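Local atomic coordinates of probable aminotransferase (Pseudomonas aeruginosa, PDB entry 5YKT), a protein that is probably a class-III aminotransferase, a dimeric enzyme of the pyridoxal-phosphate-dependent family that holds 4'-deoxy-4'-aminopyridoxal-5'-phosphate in its pocket. Residues A[257-262]-A[281-286]; A[165-170]-A[224-229]. The protein carries 1 engineered substitution. All blocks are in the same frame, centred on the assembly; numbering follows the deposited sequence.

Interaction 1: residues A[257-262]-A[281-286]. Engineered in segment 281-286: Ala286 (natural residue Lys). With PMP (4'-deoxy-4'-aminopyridoxal-5'-phosphate), chain C.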
loop_
_atom_site.group_PDB
_atom_site.type_symbol
_atom_site.label_atom_id
_atom_site.label_comp_id
_atom_site.label_asym_id
_atom_site.label_seq_id
_atom_site.Cartn_x
_atom_site.Cartn_y
_atom_site.Cartn_z
ATOM N N ILE A 257 -2.888 -13.703 15.181
ATOM C CA ILE A 257 -3.132 -13.110 13.867
ATOM C C ILE A 257 -2.789 -14.163 12.815
ATOM O O ILE A 257 -1.628 -14.596 12.708
ATOM C CB ILE A 257 -2.266 -11.865 13.603
ATOM C CG1 ILE A 257 -2.358 -10.836 14.747
ATOM C CG2 ILE A 257 -2.661 -11.225 12.267
ATOM C CD1 ILE A 257 -1.188 -9.871 14.751
ATOM N N ILE A 258 -3.793 -14.557 12.036
ATOM C CA ILE A 258 -3.621 -15.569 10.988
ATOM C C ILE A 258 -3.602 -14.847 9.628
ATOM O O ILE A 258 -4.595 -14.243 9.212
ATOM C CB ILE A 258 -4.725 -16.624 11.065
ATOM C CG1 ILE A 258 -4.693 -17.358 12.426
ATOM C CG2 ILE A 258 -4.619 -17.607 9.916
ATOM C CD1 ILE A 258 -3.453 -18.175 12.663
ATOM N N ASP A 259 -2.480 -14.974 8.924
ATOM C CA ASP A 259 -2.255 -14.317 7.633
ATOM C C ASP A 259 -2.487 -15.337 6.513
ATOM O O ASP A 259 -1.679 -16.273 6.337
ATOM C CB ASP A 259 -0.833 -13.770 7.614
ATOM C CG ASP A 259 -0.465 -13.053 6.326
ATOM O OD1 ASP A 259 -1.234 -13.077 5.335
ATOM O OD2 ASP A 259 0.641 -12.464 6.304
ATOM N N GLU A 260 -3.587 -15.153 5.782
ATOM C CA GLU A 260 -4.035 -16.080 4.750
ATOM C C GLU A 260 -3.803 -15.569 3.327
ATOM O O GLU A 260 -4.404 -16.067 2.371
ATOM C CB GLU A 260 -5.506 -16.432 4.971
ATOM C CG GLU A 260 -5.711 -17.223 6.259
ATOM C CD GLU A 260 -6.390 -18.564 6.050
ATOM O OE1 GLU A 260 -6.149 -19.215 5.007
ATOM O OE2 GLU A 260 -7.112 -18.987 6.966
ATOM N N THR A 261 -2.888 -14.622 3.191
ATOM C CA THR A 261 -2.551 -14.046 1.896
ATOM C C THR A 261 -2.252 -15.114 0.836
ATOM O O THR A 261 -2.658 -14.941 -0.316
ATOM C CB THR A 261 -1.387 -13.056 2.064
ATOM O OG1 THR A 261 -1.849 -11.977 2.889
ATOM C CG2 THR A 261 -0.906 -12.476 0.735
ATOM N N HIS A 262 -1.545 -16.173 1.221
ATOM C CA HIS A 262 -1.362 -17.349 0.361
ATOM C C HIS A 262 -2.278 -18.524 0.667
ATOM O O HIS A 262 -2.712 -19.236 -0.262
ATOM C CB HIS A 262 0.085 -17.854 0.415
ATOM C CG HIS A 262 1.042 -17.018 -0.357
ATOM N ND1 HIS A 262 2.404 -17.186 -0.253
ATOM C CD2 HIS A 262 0.846 -16.066 -1.295
ATOM C CE1 HIS A 262 3.004 -16.330 -1.066
ATOM N NE2 HIS A 262 2.079 -15.632 -1.702
ATOM N N PHE A 281 -7.410 -12.204 14.835
ATOM C CA PHE A 281 -7.338 -11.339 13.665
ATOM C C PHE A 281 -7.061 -12.212 12.446
ATOM O O PHE A 281 -6.362 -13.212 12.551
ATOM C CB PHE A 281 -6.216 -10.318 13.784
ATOM C CG PHE A 281 -6.399 -9.318 14.888
ATOM C CD1 PHE A 281 -5.956 -9.587 16.167
ATOM C CD2 PHE A 281 -6.960 -8.077 14.612
ATOM C CE1 PHE A 281 -6.113 -8.641 17.173
ATOM C CE2 PHE A 281 -7.099 -7.116 15.622
ATOM C CZ PHE A 281 -6.682 -7.416 16.893
ATOM N N PHE A 282 -7.575 -11.792 11.310
ATOM C CA PHE A 282 -7.471 -12.520 10.051
ATOM C C PHE A 282 -7.059 -11.539 8.981
ATOM O O PHE A 282 -7.701 -10.515 8.839
ATOM C CB PHE A 282 -8.824 -13.142 9.729
ATOM C CG PHE A 282 -8.871 -13.924 8.457
ATOM C CD1 PHE A 282 -9.174 -13.296 7.246
ATOM C CD2 PHE A 282 -8.744 -15.309 8.476
ATOM C CE1 PHE A 282 -9.251 -14.025 6.076
ATOM C CE2 PHE A 282 -8.859 -16.040 7.304
ATOM C CZ PHE A 282 -9.109 -15.396 6.108
ATOM N N VAL A 283 -5.998 -11.846 8.231
ATOM C CA VAL A 283 -5.457 -10.937 7.207
ATOM C C VAL A 283 -5.523 -11.624 5.841
ATOM O O VAL A 283 -5.128 -12.778 5.708
ATOM C CB VAL A 283 -4.009 -10.514 7.534
ATOM C CG1 VAL A 283 -3.364 -9.759 6.367
ATOM C CG2 VAL A 283 -3.990 -9.653 8.785
ATOM N N LEU A 284 -6.019 -10.916 4.829
ATOM C CA LEU A 284 -6.058 -11.439 3.469
ATOM C C LEU A 284 -5.686 -10.360 2.475
ATOM O O LEU A 284 -6.296 -9.315 2.461
ATOM C CB LEU A 284 -7.449 -11.983 3.191
ATOM C CG LEU A 284 -7.696 -12.568 1.808
ATOM C CD1 LEU A 284 -6.700 -13.657 1.440
ATOM C CD2 LEU A 284 -9.122 -13.089 1.746
ATOM N N GLY A 285 -4.728 -10.643 1.593
ATOM C CA GLY A 285 -4.225 -9.698 0.594
ATOM C C GLY A 285 -4.967 -9.548 -0.730
ATOM O O GLY A 285 -6.178 -9.776 -0.829
ATOM N N ALA A 286 -4.236 -9.133 -1.764
ATOM C CA ALA A 286 -4.863 -8.501 -2.932
ATOM C C ALA A 286 -5.504 -9.417 -3.957
ATOM O O ALA A 286 -6.167 -8.912 -4.859
ATOM C CB ALA A 286 -3.865 -7.583 -3.616
HETATM N N1 PMP C . 1.632 -12.157 3.849
HETATM C C2 PMP C . 2.055 -13.242 3.166
HETATM C C2A PMP C . 1.850 -14.633 3.702
HETATM C C3 PMP C . 2.683 -13.062 1.853
HETATM O O3 PMP C . 3.122 -14.117 1.129
HETATM C C4 PMP C . 2.882 -11.709 1.321
HETATM C C4A PMP C . 3.535 -11.535 -0.020
HETATM N N4A PMP C . 2.853 -12.360 -1.008
HETATM C C5 PMP C . 2.384 -10.605 2.165
HETATM C C6 PMP C . 1.801 -10.896 3.391
HETATM C C5A PMP C . 2.567 -9.172 1.728
HETATM O O4P PMP C . 1.760 -8.866 0.599
HETATM P P PMP C . 2.135 -7.530 -0.210
HETATM O O1P PMP C . 3.455 -7.743 -0.861
HETATM O O2P PMP C . 2.097 -6.443 0.848
HETATM O O3P PMP C . 1.027 -7.430 -1.217
#
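The PMP pocket begins where the parallel pairing of Ile258 with Phe282 and of Asp259 with Val283 ends. Ile258 is gripped at both backbone atoms: its N donates to Phe281 O (2.9 Å) and its O accepts from Val283 N. A third bond follows, with Glu260 N donating to Val283 O (2.8 Å). Branched residues suit this buried sheet: on the face that bears Asp259, Ile257 CG2 lies 4.0 Å from Val283 CG2, and Phe281 CB packs against Ile257 CG2 as well. The two strands are neighbours in a beta-alpha-beta unit of the large domain of fold-type I enzymes, with helix 270-275 in the crossover. At the strand end, the carboxylate of Asp259 reaches the PMP ring because CG stands anti to the backbone N (chi1 -180°). Its OD2 lies 2.7 Å from PMP N1, the position of the aspartate that faces the pyridine nitrogen in fold-type I enzymes, and the same oxygen also bonds His167 and Asn143. Its OD1 takes two bonds from Thr261, OG1 at 2.8 Å on the syn lone pair and N nearly along the C-O axis; the second makes an Asx turn that fixes the carboxylate's rotation. Thr261 CB then packs against PMP C2 at 3.6 Å. Glu260, beyond Asp259, bends at chi2 and lays CG 3.5 Å from Phe282 CE2, the ring of Phe282 being on the face opposite Asp259; its carboxylate plane is turned 49° from that ring and held by Thr263, Tyr271 and Ser272. Ala286 is engineered, the natural residue being lysine.

Interaction 2: residues A[165-170]-A[224-229]. With PMP (4'-deoxy-4'-aminopyridoxal-5'-phosphate), chain C.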
loop_
_atom_site.group_PDB
_atom_site.type_symbol
_atom_site.label_atom_id
_atom_site.label_comp_id
_atom_site.label_asym_id
_atom_site.label_seq_id
_atom_site.Cartn_x
_atom_site.Cartn_y
_atom_site.Cartn_z
ATOM N N ASN A 165 9.488 -16.809 8.039
ATOM C CA ASN A 165 8.221 -16.228 7.664
ATOM C C ASN A 165 8.350 -15.311 6.455
ATOM O O ASN A 165 9.448 -14.881 6.089
ATOM C CB ASN A 165 7.674 -15.382 8.828
ATOM C CG ASN A 165 8.454 -14.085 9.033
ATOM O OD1 ASN A 165 8.283 -13.134 8.277
ATOM N ND2 ASN A 165 9.318 -14.048 10.054
ATOM N N TYR A 166 7.215 -14.973 5.864
ATOM C CA TYR A 166 7.119 -13.710 5.129
ATOM C C TYR A 166 5.748 -13.134 5.337
ATOM O O TYR A 166 4.748 -13.824 5.141
ATOM C CB TYR A 166 7.399 -13.824 3.631
ATOM C CG TYR A 166 7.539 -12.460 2.958
ATOM C CD1 TYR A 166 8.582 -11.613 3.309
ATOM C CD2 TYR A 166 6.625 -12.005 2.034
ATOM C CE1 TYR A 166 8.729 -10.373 2.717
ATOM C CE2 TYR A 166 6.751 -10.750 1.434
ATOM C CZ TYR A 166 7.802 -9.937 1.779
ATOM O OH TYR A 166 7.924 -8.689 1.186
ATOM N N HIS A 167 5.708 -11.870 5.750
ATOM C CA HIS A 167 4.452 -11.150 5.953
ATOM C C HIS A 167 4.432 -9.795 5.251
ATOM O O HIS A 167 3.579 -8.974 5.561
ATOM C CB HIS A 167 4.215 -10.952 7.459
ATOM C CG HIS A 167 4.056 -12.240 8.173
ATOM N ND1 HIS A 167 2.944 -13.032 8.004
ATOM C CD2 HIS A 167 4.912 -12.946 8.939
ATOM C CE1 HIS A 167 3.114 -14.168 8.665
ATOM N NE2 HIS A 167 4.290 -14.129 9.262
ATOM N N GLY A 168 5.337 -9.584 4.297
ATOM C CA GLY A 168 5.491 -8.300 3.631
ATOM C C GLY A 168 6.608 -7.473 4.205
ATOM O O GLY A 168 7.462 -7.966 4.945
ATOM N N SER A 169 6.590 -6.188 3.871
ATOM C CA SER A 169 7.624 -5.258 4.343
ATOM C C SER A 169 7.280 -4.738 5.742
ATOM O O SER A 169 7.140 -3.538 5.972
ATOM C CB SER A 169 7.864 -4.144 3.312
ATOM O OG SER A 169 6.648 -3.487 2.949
ATOM N N VAL A 170 7.155 -5.688 6.666
ATOM C CA VAL A 170 6.860 -5.463 8.062
ATOM C C VAL A 170 8.221 -5.573 8.744
ATOM O O VAL A 170 8.758 -6.676 8.904
ATOM C CB VAL A 170 5.898 -6.528 8.609
ATOM C CG1 VAL A 170 5.700 -6.345 10.113
ATOM C CG2 VAL A 170 4.571 -6.501 7.855
ATOM N N LEU A 224 2.034 -13.489 15.026
ATOM C CA LEU A 224 1.664 -13.299 13.625
ATOM C C LEU A 224 2.181 -14.504 12.851
ATOM O O LEU A 224 3.352 -14.818 12.938
ATOM C CB LEU A 224 2.295 -12.023 13.068
ATOM C CG LEU A 224 2.184 -11.765 11.555
ATOM C CD1 LEU A 224 0.722 -11.700 11.126
ATOM C CD2 LEU A 224 2.864 -10.461 11.164
ATOM N N THR A 225 1.311 -15.161 12.084
ATOM C CA THR A 225 1.727 -16.360 11.349
ATOM C C THR A 225 0.795 -16.711 10.212
ATOM O O THR A 225 -0.411 -16.463 10.275
ATOM C CB THR A 225 1.794 -17.580 12.295
ATOM O OG1 THR A 225 2.373 -18.702 11.612
ATOM C CG2 THR A 225 0.419 -17.970 12.885
ATOM N N GLU A 226 1.352 -17.319 9.161
ATOM C CA GLU A 226 0.510 -18.077 8.248
ATOM C C GLU A 226 0.079 -19.352 8.987
ATOM O O GLU A 226 0.813 -19.845 9.836
ATOM C CB GLU A 226 1.273 -18.496 7.013
ATOM C CG GLU A 226 1.748 -17.376 6.116
ATOM C CD GLU A 226 2.358 -17.941 4.861
ATOM O OE1 GLU A 226 1.598 -18.133 3.892
ATOM O OE2 GLU A 226 3.578 -18.251 4.872
ATOM N N PRO A 227 -1.102 -19.891 8.665
ATOM C CA PRO A 227 -1.508 -21.166 9.300
ATOM C C PRO A 227 -0.770 -22.390 8.750
ATOM O O PRO A 227 -0.796 -23.476 9.361
ATOM C CB PRO A 227 -2.996 -21.232 8.996
ATOM C CG PRO A 227 -3.157 -20.482 7.695
ATOM C CD PRO A 227 -2.114 -19.391 7.705
ATOM N N PHE A 228 -0.113 -22.206 7.612
ATOM C CA PHE A 228 0.630 -23.221 6.904
ATOM C C PHE A 228 1.677 -22.368 6.200
ATOM O O PHE A 228 1.304 -21.452 5.447
ATOM C CB PHE A 228 -0.362 -23.888 5.941
ATOM C CG PHE A 228 0.149 -25.090 5.219
ATOM C CD1 PHE A 228 1.065 -24.968 4.189
ATOM C CD2 PHE A 228 -0.393 -26.346 5.490
ATOM C CE1 PHE A 228 1.499 -26.087 3.509
ATOM C CE2 PHE A 228 0.039 -27.472 4.788
ATOM C CZ PHE A 228 0.981 -27.332 3.798
ATOM N N MET A 229 2.971 -22.563 6.480
ATOM C CA MET A 229 3.963 -21.626 5.930
ATOM C C MET A 229 4.141 -21.885 4.446
ATOM O O MET A 229 4.176 -23.047 4.036
ATOM C CB MET A 229 5.302 -21.721 6.645
ATOM C CG MET A 229 5.193 -21.508 8.147
ATOM S SD MET A 229 6.786 -21.553 8.995
ATOM C CE MET A 229 7.518 -19.989 8.482
HETATM N N1 PMP C . 1.632 -12.157 3.849
HETATM C C2 PMP C . 2.055 -13.242 3.166
HETATM C C2A PMP C . 1.850 -14.633 3.702
HETATM C C3 PMP C . 2.683 -13.062 1.853
HETATM O O3 PMP C . 3.122 -14.117 1.129
HETATM C C4 PMP C . 2.882 -11.709 1.321
HETATM C C4A PMP C . 3.535 -11.535 -0.020
HETATM N N4A PMP C . 2.853 -12.360 -1.008
HETATM C C5 PMP C . 2.384 -10.605 2.165
HETATM C C6 PMP C . 1.801 -10.896 3.391
HETATM C C5A PMP C . 2.567 -9.172 1.728
HETATM O O4P PMP C . 1.760 -8.866 0.599
HETATM P P PMP C . 2.135 -7.530 -0.210
HETATM O O1P PMP C . 3.455 -7.743 -0.861
HETATM O O2P PMP C . 2.097 -6.443 0.848
HETATM O O3P PMP C . 1.027 -7.430 -1.217
HETATM O O HOH W 1 5.341 -17.259 6.499
HETATM O O HOH W 2 5.394 -15.673 11.397
#
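His167 and Leu224 approach from opposite directions, the leucine's isopropyl end lying over one face of the imidazole in the pocket wall of this fold-type I aminotransferase, where a loop after strand 158-162 packs against the end of strand 220-225. Leu224 CG sits 3.7 Å from the centroid of the His167 ring and only 3° off its normal, a CH-pi contact over the face. CD2 leans towards the rim, 3.7 Å from His167 CG. With its CG beside the backbone N (chi1 -63°), His167 turns this face to the strand and brings its edge to the start of the following loop, where CE1 lies 3.6 Å from Glu226 N in the ring plane. A histidine suits the place because it offers both an apolar face and two polar edge atoms. ND1 is bonded to Asp259 OD2, which may help to settle the ring's rotation. NE2 is joined through a water to Leu224 O. Farther along, the extended side chain of Glu226 approaches the PMP methyl, with OE1 3.5 Å from PMP C2A; Thr230 holds the same oxygen. The Tyr166 ring approaches PMP with its edge, CE2 3.6 Å from PMP C4A, while Gly168 N lies above the centre of one tyrosine face. Gly168 brings its CA to 3.6 Å from PMP C5A, in a backbone shape and a closeness to the ligand that leave little room for a side chain. Unbranched and flexible, Met229 bends at chi3 to set CE 3.8 Å from Asn165 N. Between the two segments, a water accepts from Tyr166 N and donates to Glu226 OE2 at 2.6 Å.

In the fold
Followed from the N terminus, the chain leaves strand 158-162, enters the loop 165-170 and returns, 54 residues later, at the end of strand 220-225, where interaction 2 closes its loop. Helix 241-251 then leads to strand 255-259, and interaction 1 closes a much shorter loop, through helix 270-275, onto strand 281-284. The two loops follow in series, neither nesting nor crossing. They meet because strands 220-225 and 255-259 are neighbours in the seven-stranded sheet: Asp259 N lies 2.9 Å from Thr225 O. Together they bring the ends of strands 220-225, 255-259 and 281-284 and the loop after strand 158-162 to one PMP site, which Thr328 of the second subunit completes from across the dimer.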